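Local structure of serine-threonine phosphatase 2C (Toxoplasma gondii, 2I44) at residues 111-116 and 247-252; 257-262 and 280-285. The protein is a calcium-binding member of the protein phosphatase 2C family that probably removes phosphate groups from serine and threonine residues of proteins. All coordinates share one frame; numbering follows the deposited sequence.

Contact 1 (111-116 and 247-252)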
ATOM      1  N   GLN A 111      -8.616 -11.415   8.517  1.00 20.09           N
ATOM      2  CA  GLN A 111      -9.275 -10.667   9.579  1.00 20.30           C
ATOM      3  C   GLN A 111      -8.344  -9.693  10.301  1.00 18.71           C
ATOM      4  O   GLN A 111      -8.743  -8.577  10.639  1.00 19.35           O
ATOM      5  CB  GLN A 111      -9.888 -11.639  10.594  1.00 21.35           C
ATOM      6  CG  GLN A 111     -10.647 -10.964  11.716  1.00 22.67           C
ATOM      7  CD  GLN A 111     -11.851 -10.193  11.214  1.00 24.66           C
ATOM      8  OE1 GLN A 111     -12.727 -10.753  10.548  1.00 28.78           O
ATOM      9  NE2 GLN A 111     -11.904  -8.904  11.529  1.00 24.49           N
ATOM     10  N   ALA A 112      -7.106 -10.109  10.545  1.00 19.35           N
ATOM     11  CA  ALA A 112      -6.153  -9.242  11.234  1.00 17.68           C
ATOM     12  C   ALA A 112      -5.812  -8.011  10.393  1.00 17.34           C
ATOM     13  O   ALA A 112      -5.700  -6.901  10.914  1.00 16.62           O
ATOM     14  CB  ALA A 112      -4.876 -10.020  11.566  1.00 19.61           C
ATOM     15  N   VAL A 113      -5.627  -8.211   9.094  1.00 15.40           N
ATOM     16  CA  VAL A 113      -5.297  -7.101   8.206  1.00 16.22           C
ATOM     17  C   VAL A 113      -6.490  -6.158   8.161  1.00 15.58           C
ATOM     18  O   VAL A 113      -6.334  -4.942   8.163  1.00 16.07           O
ATOM     19  CB  VAL A 113      -4.953  -7.611   6.788  1.00 15.48           C
ATOM     20  CG1 VAL A 113      -4.801  -6.443   5.816  1.00 13.16           C
ATOM     21  CG2 VAL A 113      -3.656  -8.407   6.838  1.00 16.31           C
ATOM     22  N   ASP A 114      -7.687  -6.728   8.148  1.00 16.95           N
ATOM     23  CA  ASP A 114      -8.890  -5.918   8.119  1.00 19.65           C
ATOM     24  C   ASP A 114      -8.950  -5.052   9.376  1.00 17.86           C
ATOM     25  O   ASP A 114      -9.240  -3.854   9.303  1.00 15.48           O
ATOM     26  CB  ASP A 114     -10.135  -6.803   8.042  1.00 20.59           C
ATOM     27  CG  ASP A 114     -11.355  -6.032   7.585  1.00 25.70           C
ATOM     28  OD1 ASP A 114     -11.413  -5.689   6.388  1.00 26.81           O
ATOM     29  OD2 ASP A 114     -12.245  -5.752   8.417  1.00 25.36           O
ATOM     30  N   ASP A 115      -8.679  -5.666  10.526  1.00 18.14           N
ATOM     31  CA  ASP A 115      -8.691  -4.955  11.803  1.00 18.01           C
ATOM     32  C   ASP A 115      -7.642  -3.853  11.809  1.00 16.93           C
ATOM     33  O   ASP A 115      -7.885  -2.754  12.303  1.00 15.36           O
ATOM     34  CB  ASP A 115      -8.404  -5.917  12.955  1.00 21.23           C
ATOM     35  CG  ASP A 115      -9.593  -6.783  13.299  1.00 24.68           C
ATOM     36  OD1 ASP A 115     -10.640  -6.640  12.636  1.00 26.79           O
ATOM     37  OD2 ASP A 115      -9.481  -7.612  14.233  1.00 29.02           O
HETATM   38  N   MSE A 116      -6.472  -4.164  11.264  1.00 17.37           N
HETATM   39  CA  MSE A 116      -5.383  -3.197  11.201  1.00 18.75           C
HETATM   40  C   MSE A 116      -5.795  -1.927  10.458  1.00 18.47           C
HETATM   41  O   MSE A 116      -5.618  -0.812  10.956  1.00 16.40           O
HETATM   42  CB  MSE A 116      -4.172  -3.816  10.500  1.00 21.27           C
HETATM   43  CG  MSE A 116      -3.029  -2.837  10.258  1.00 24.51           C
HETATM   44 SE   MSE A 116      -1.570  -3.593   9.192  1.00 37.76          SE
HETATM   45  CE  MSE A 116      -2.277  -3.238   7.437  1.00 29.09           C
ATOM     46  N   PRO A 247     -10.362  -2.201   3.328  1.00 18.69           N
ATOM     47  CA  PRO A 247      -9.375  -2.655   2.346  1.00 18.44           C
ATOM     48  C   PRO A 247      -9.837  -3.898   1.606  1.00 18.11           C
ATOM     49  O   PRO A 247     -10.704  -4.624   2.085  1.00 17.55           O
ATOM     50  CB  PRO A 247      -8.161  -2.958   3.210  1.00 18.33           C
ATOM     51  CG  PRO A 247      -8.813  -3.549   4.446  1.00 18.45           C
ATOM     52  CD  PRO A 247      -9.955  -2.582   4.697  1.00 17.57           C
ATOM     53  N   ASP A 248      -9.291  -4.123   0.418  1.00 18.64           N
ATOM     54  CA  ASP A 248      -9.603  -5.359  -0.293  1.00 21.07           C
ATOM     55  C   ASP A 248      -8.461  -6.223   0.221  1.00 19.92           C
ATOM     56  O   ASP A 248      -7.323  -5.757   0.300  1.00 20.78           O
ATOM     57  CB  ASP A 248      -9.515  -5.197  -1.820  1.00 22.87           C
ATOM     58  CG  ASP A 248     -10.774  -4.581  -2.415  1.00 27.34           C
ATOM     59  OD1 ASP A 248     -11.881  -5.069  -2.105  1.00 33.39           O
ATOM     60  OD2 ASP A 248     -10.664  -3.616  -3.193  1.00 30.60           O
ATOM     61  N   VAL A 249      -8.753  -7.455   0.609  1.00 20.05           N
ATOM     62  CA  VAL A 249      -7.711  -8.325   1.132  1.00 17.99           C
ATOM     63  C   VAL A 249      -7.618  -9.596   0.309  1.00 18.42           C
ATOM     64  O   VAL A 249      -8.635 -10.141  -0.123  1.00 19.48           O
ATOM     65  CB  VAL A 249      -7.980  -8.678   2.615  1.00 16.89           C
ATOM     66  CG1 VAL A 249      -6.830  -9.495   3.179  1.00 16.84           C
ATOM     67  CG2 VAL A 249      -8.163  -7.398   3.425  1.00 16.47           C
ATOM     68  N   ARG A 250      -6.388 -10.051   0.093  1.00 18.61           N
ATOM     69  CA  ARG A 250      -6.111 -11.256  -0.683  1.00 19.49           C
ATOM     70  C   ARG A 250      -4.936 -12.022  -0.076  1.00 20.14           C
ATOM     71  O   ARG A 250      -3.846 -11.471   0.101  1.00 19.07           O
ATOM     72  CB  ARG A 250      -5.789 -10.880  -2.135  1.00 19.63           C
ATOM     73  CG  ARG A 250      -5.376 -12.048  -3.029  1.00 24.26           C
ATOM     74  CD  ARG A 250      -5.118 -11.593  -4.470  1.00 28.63           C
ATOM     75  NE  ARG A 250      -4.716 -12.696  -5.343  1.00 31.74           N
ATOM     76  CZ  ARG A 250      -4.403 -12.564  -6.632  1.00 33.64           C
ATOM     77  NH1 ARG A 250      -4.441 -11.373  -7.213  1.00 33.89           N
ATOM     78  NH2 ARG A 250      -4.050 -13.628  -7.346  1.00 33.80           N
ATOM     79  N   VAL A 251      -5.165 -13.290   0.255  1.00 20.22           N
ATOM     80  CA  VAL A 251      -4.119 -14.125   0.824  1.00 19.47           C
ATOM     81  C   VAL A 251      -3.595 -15.087  -0.243  1.00 20.27           C
ATOM     82  O   VAL A 251      -4.348 -15.873  -0.812  1.00 18.79           O
ATOM     83  CB  VAL A 251      -4.633 -14.956   2.029  1.00 21.11           C
ATOM     84  CG1 VAL A 251      -3.503 -15.820   2.580  1.00 20.83           C
ATOM     85  CG2 VAL A 251      -5.172 -14.035   3.118  1.00 20.18           C
ATOM     86  N   VAL A 252      -2.299 -15.012  -0.509  1.00 19.75           N
ATOM     87  CA  VAL A 252      -1.676 -15.867  -1.503  1.00 22.52           C
ATOM     88  C   VAL A 252      -0.634 -16.772  -0.854  1.00 23.85           C
ATOM     89  O   VAL A 252       0.069 -16.356   0.069  1.00 24.27           O
ATOM     90  CB  VAL A 252      -1.002 -15.013  -2.614  1.00 22.62           C
ATOM     91  CG1 VAL A 252      -0.235 -13.863  -1.990  1.00 25.40           C
ATOM     92  CG2 VAL A 252      -0.060 -15.869  -3.449  1.00 23.83           C
TER
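Val113 and Val249 make the apolar part of this helix-on-strand contact. Both point their CB toward the opposite segment, and they meet through one methyl each, Val113 CG1 lying 4.2 Å from Val249 CG2. The approach is a light van der Waals touch. The Val249 methyl also packs along its own segment, with Val249 CG2 4.0 Å from Pro247 CG, so that the proline ring and the valine methyl face the helix side by side.

The second kind of interaction sets a carboxylate against a ring. Asp114 and Pro247 cross at about a right angle, and Asp114 OD1 rests 3.8 Å from Pro247 CD and 3.9 Å from Pro247 CG. Placing CG opposite the backbone N (chi1 -162°) brings the acid nearer the proline than its CB direction suggests. Its other oxygen, OD2, forms a salt bridge with Lys118 one turn along the helix.

Polar bonding within 111-116 runs along the helix. Gln111 NE2 donates to Asp115 OD1 at 2.8 Å, bent to 136°, arriving from above the carboxylate plane, while Ser82 OG hydrogen-bonds to Asp115 OD2.

The contact thus packs helix 98-130 on strand 248-253: Ala151 of the paired strand 149-155 also touches Val113, and helices 66-80 and 83-92 pack against other faces of the long helix.

Contact 2 (257-262 and 280-285)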
ATOM      1  N   GLN A 257       7.872 -21.242  -6.797  1.00 26.43           N
ATOM      2  CA  GLN A 257       7.996 -20.442  -8.014  1.00 27.02           C
ATOM      3  C   GLN A 257       7.882 -18.938  -7.789  1.00 26.45           C
ATOM      4  O   GLN A 257       8.261 -18.149  -8.660  1.00 25.56           O
ATOM      5  CB  GLN A 257       6.949 -20.876  -9.046  1.00 28.16           C
ATOM      6  CG  GLN A 257       7.141 -22.287  -9.587  1.00 31.79           C
ATOM      7  CD  GLN A 257       6.944 -23.358  -8.529  1.00 32.05           C
ATOM      8  OE1 GLN A 257       5.888 -23.442  -7.897  1.00 33.37           O
ATOM      9  NE2 GLN A 257       7.959 -24.186  -8.336  1.00 31.38           N
ATOM     10  N   HIS A 258       7.347 -18.531  -6.641  1.00 26.55           N
ATOM     11  CA  HIS A 258       7.228 -17.104  -6.357  1.00 26.42           C
ATOM     12  C   HIS A 258       8.624 -16.498  -6.232  1.00 26.48           C
ATOM     13  O   HIS A 258       9.415 -16.885  -5.367  1.00 27.16           O
ATOM     14  CB  HIS A 258       6.392 -16.892  -5.093  1.00 27.01           C
ATOM     15  CG  HIS A 258       4.921 -17.039  -5.330  1.00 27.19           C
ATOM     16  ND1 HIS A 258       4.071 -15.957  -5.433  1.00 29.37           N
ATOM     17  CD2 HIS A 258       4.166 -18.132  -5.582  1.00 27.31           C
ATOM     18  CE1 HIS A 258       2.858 -16.378  -5.743  1.00 26.41           C
ATOM     19  NE2 HIS A 258       2.888 -17.694  -5.840  1.00 29.88           N
ATOM     20  N   ARG A 259       8.921 -15.545  -7.111  1.00 24.86           N
ATOM     21  CA  ARG A 259      10.238 -14.925  -7.155  1.00 23.30           C
ATOM     22  C   ARG A 259      10.362 -13.529  -6.567  1.00 23.21           C
ATOM     23  O   ARG A 259      11.325 -13.233  -5.858  1.00 20.47           O
ATOM     24  CB  ARG A 259      10.724 -14.876  -8.605  1.00 25.63           C
ATOM     25  CG  ARG A 259      10.910 -16.232  -9.248  1.00 29.00           C
ATOM     26  CD  ARG A 259      12.281 -16.812  -8.941  1.00 30.05           C
ATOM     27  NE  ARG A 259      12.401 -18.180  -9.442  1.00 34.02           N
ATOM     28  CZ  ARG A 259      11.830 -19.242  -8.878  1.00 35.42           C
ATOM     29  NH1 ARG A 259      11.096 -19.103  -7.777  1.00 35.40           N
ATOM     30  NH2 ARG A 259      11.982 -20.446  -9.421  1.00 33.69           N
ATOM     31  N   VAL A 260       9.405 -12.661  -6.857  1.00 20.26           N
ATOM     32  CA  VAL A 260       9.517 -11.307  -6.354  1.00 20.49           C
ATOM     33  C   VAL A 260       8.189 -10.577  -6.199  1.00 20.57           C
ATOM     34  O   VAL A 260       7.252 -10.776  -6.968  1.00 19.28           O
ATOM     35  CB  VAL A 260      10.452 -10.490  -7.277  1.00 20.83           C
ATOM     36  CG1 VAL A 260       9.924 -10.530  -8.709  1.00 21.24           C
ATOM     37  CG2 VAL A 260      10.579  -9.060  -6.780  1.00 20.94           C
HETATM   38  N   MSE A 261       8.116  -9.747  -5.168  1.00 20.53           N
HETATM   39  CA  MSE A 261       6.935  -8.949  -4.895  1.00 20.23           C
HETATM   40  C   MSE A 261       7.420  -7.509  -4.900  1.00 20.03           C
HETATM   41  O   MSE A 261       8.494  -7.209  -4.370  1.00 20.96           O
HETATM   42  CB  MSE A 261       6.343  -9.327  -3.531  1.00 21.71           C
HETATM   43  CG  MSE A 261       5.125  -8.511  -3.117  1.00 24.54           C
HETATM   44 SE   MSE A 261       4.343  -9.154  -1.451  1.00 37.87          SE
HETATM   45  CE  MSE A 261       2.747  -9.955  -2.177  1.00 26.50           C
ATOM     46  N   ILE A 262       6.645  -6.623  -5.517  1.00 18.59           N
ATOM     47  CA  ILE A 262       7.023  -5.219  -5.594  1.00 17.48           C
ATOM     48  C   ILE A 262       5.895  -4.326  -5.100  1.00 17.97           C
ATOM     49  O   ILE A 262       4.804  -4.312  -5.674  1.00 17.56           O
ATOM     50  CB  ILE A 262       7.361  -4.803  -7.051  1.00 17.93           C
ATOM     51  CG1 ILE A 262       8.518  -5.650  -7.586  1.00 17.99           C
ATOM     52  CG2 ILE A 262       7.716  -3.318  -7.103  1.00 15.66           C
ATOM     53  CD1 ILE A 262       8.857  -5.372  -9.040  1.00 17.89           C
ATOM     54  N   ILE A 280      12.789  -5.422 -14.745  1.00 21.40           N
ATOM     55  CA  ILE A 280      13.821  -4.496 -14.296  1.00 21.50           C
ATOM     56  C   ILE A 280      14.381  -4.931 -12.944  1.00 22.14           C
ATOM     57  O   ILE A 280      15.594  -4.944 -12.741  1.00 21.42           O
ATOM     58  CB  ILE A 280      13.265  -3.060 -14.170  1.00 22.79           C
ATOM     59  CG1 ILE A 280      12.868  -2.533 -15.553  1.00 24.65           C
ATOM     60  CG2 ILE A 280      14.309  -2.137 -13.538  1.00 21.33           C
ATOM     61  CD1 ILE A 280      12.231  -1.162 -15.521  1.00 24.48           C
ATOM     62  N   ALA A 281      13.488  -5.286 -12.023  1.00 22.35           N
ATOM     63  CA  ALA A 281      13.883  -5.724 -10.691  1.00 23.40           C
ATOM     64  C   ALA A 281      14.641  -7.055 -10.746  1.00 23.44           C
ATOM     65  O   ALA A 281      15.643  -7.225 -10.061  1.00 22.43           O
ATOM     66  CB  ALA A 281      12.650  -5.862  -9.800  1.00 21.91           C
HETATM   67  N   MSE A 282      14.154  -7.993 -11.553  1.00 25.33           N
HETATM   68  CA  MSE A 282      14.795  -9.301 -11.684  1.00 27.85           C
HETATM   69  C   MSE A 282      16.196  -9.168 -12.269  1.00 28.47           C
HETATM   70  O   MSE A 282      17.135  -9.837 -11.835  1.00 26.87           O
HETATM   71  CB  MSE A 282      13.961 -10.219 -12.578  1.00 31.58           C
HETATM   72  CG  MSE A 282      12.709 -10.773 -11.921  1.00 37.07           C
HETATM   73 SE   MSE A 282      13.120 -11.828 -10.363  1.00 50.41          SE
HETATM   74  CE  MSE A 282      13.006 -13.608 -11.158  1.00 41.70           C
ATOM     75  N   GLN A 283      16.333  -8.297 -13.261  1.00 28.58           N
ATOM     76  CA  GLN A 283      17.629  -8.092 -13.884  1.00 28.92           C
ATOM     77  C   GLN A 283      18.603  -7.421 -12.930  1.00 28.73           C
ATOM     78  O   GLN A 283      19.760  -7.828 -12.843  1.00 29.54           O
ATOM     79  CB  GLN A 283      17.504  -7.255 -15.157  1.00 30.05           C
ATOM     80  CG  GLN A 283      18.861  -6.803 -15.690  1.00 36.16           C
ATOM     81  CD  GLN A 283      18.867  -6.575 -17.187  1.00 38.12           C
ATOM     82  OE1 GLN A 283      18.555  -7.481 -17.964  1.00 41.61           O
ATOM     83  NE2 GLN A 283      19.234  -5.363 -17.604  1.00 37.55           N
ATOM     84  N   ALA A 284      18.140  -6.398 -12.217  1.00 27.11           N
ATOM     85  CA  ALA A 284      19.002  -5.690 -11.282  1.00 27.62           C
ATOM     86  C   ALA A 284      19.627  -6.672 -10.299  1.00 28.53           C
ATOM     87  O   ALA A 284      20.840  -6.665 -10.076  1.00 28.25           O
ATOM     88  CB  ALA A 284      18.207  -4.633 -10.529  1.00 27.83           C
ATOM     89  N   ARG A 285      18.793  -7.525  -9.720  1.00 28.61           N
ATOM     90  CA  ARG A 285      19.273  -8.504  -8.760  1.00 30.62           C
ATOM     91  C   ARG A 285      20.324  -9.393  -9.419  1.00 31.67           C
ATOM     92  O   ARG A 285      21.423  -9.582  -8.892  1.00 32.24           O
ATOM     93  CB  ARG A 285      18.114  -9.362  -8.273  1.00 30.67           C
ATOM     94  CG  ARG A 285      18.450 -10.185  -7.053  1.00 32.24           C
ATOM     95  CD  ARG A 285      17.421 -11.268  -6.831  1.00 33.35           C
ATOM     96  NE  ARG A 285      17.629 -11.933  -5.553  1.00 33.89           N
ATOM     97  CZ  ARG A 285      17.039 -13.069  -5.206  1.00 35.59           C
ATOM     98  NH1 ARG A 285      16.207 -13.669  -6.050  1.00 34.07           N
ATOM     99  NH2 ARG A 285      17.283 -13.608  -4.017  1.00 37.21           N
TER
HETATM  100  O   HOH W   1      13.599 -14.633  -5.346  1.00 28.47           O
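Met282, present as selenomethionine, reaches from helix 280-285 to two neighbouring residues of strand 258-262. Its CE lies 3.7 Å from Arg259 CB and 3.9 Å from Arg259 CG, so it packs on the aliphatic stem of the arginine, while Met282 SE meets Val260 CG1 at 3.8 Å. Bends at chi2 (-60°) and chi3 (-99°) curl the chain toward the strand. Successive strand residues normally point to alternate sides, but Arg259 and Val260 both face Gly163 in a classic beta bulge, and both turn toward the helix. Further along, Ile262 CD1 touches Ala281 CB at 3.9 Å, and Leu295 of helix 291-305 packs against the same isoleucine. This is the close-fitting part, with Val260, Ile262 and Ala281 buried.

The side where Arg259 O and Arg285 face each other is looser and wetter. One water donates to Arg259 O at 2.7 Å and accepts a weak bond from Arg285 NH1 at 2.9 Å, linking strand to helix where the two arginine side chains do not touch. Arg259 NE and Arg285 NH1 stay 6.8 Å apart, and each arginine has an acidic partner: Glu165 for Arg259, Asp23 for Arg285. Arg259 NH1 also bonds to Pro256 O.

The chemistry therefore divides: direct cohesion between the segments is apolar, with the polar exchange left to a water, and the nearby acids probably temper any repulsion between the two guanidinium groups.

In the fold
The two contacts come in series along the chain, contact 1 closing before contact 2 opens, and their centres lie about 24 Å apart. Strands 248-253 and 258-264 follow each other in sequence but belong to different antiparallel sheets, so the short connection between them carries the chain from one sheet of the protein phosphatase 2C sandwich to the other. Helix 98-130 packs on the first sheet and helix 274-286 on the second, each on its outer face. At the crossing the side chain of Val252 lies beside that of His258, so the segments meet there, though neither residue takes part in its own contact. Together they illustrate a layered helix-sheet-sheet-helix architecture; both lie away from the calcium sites.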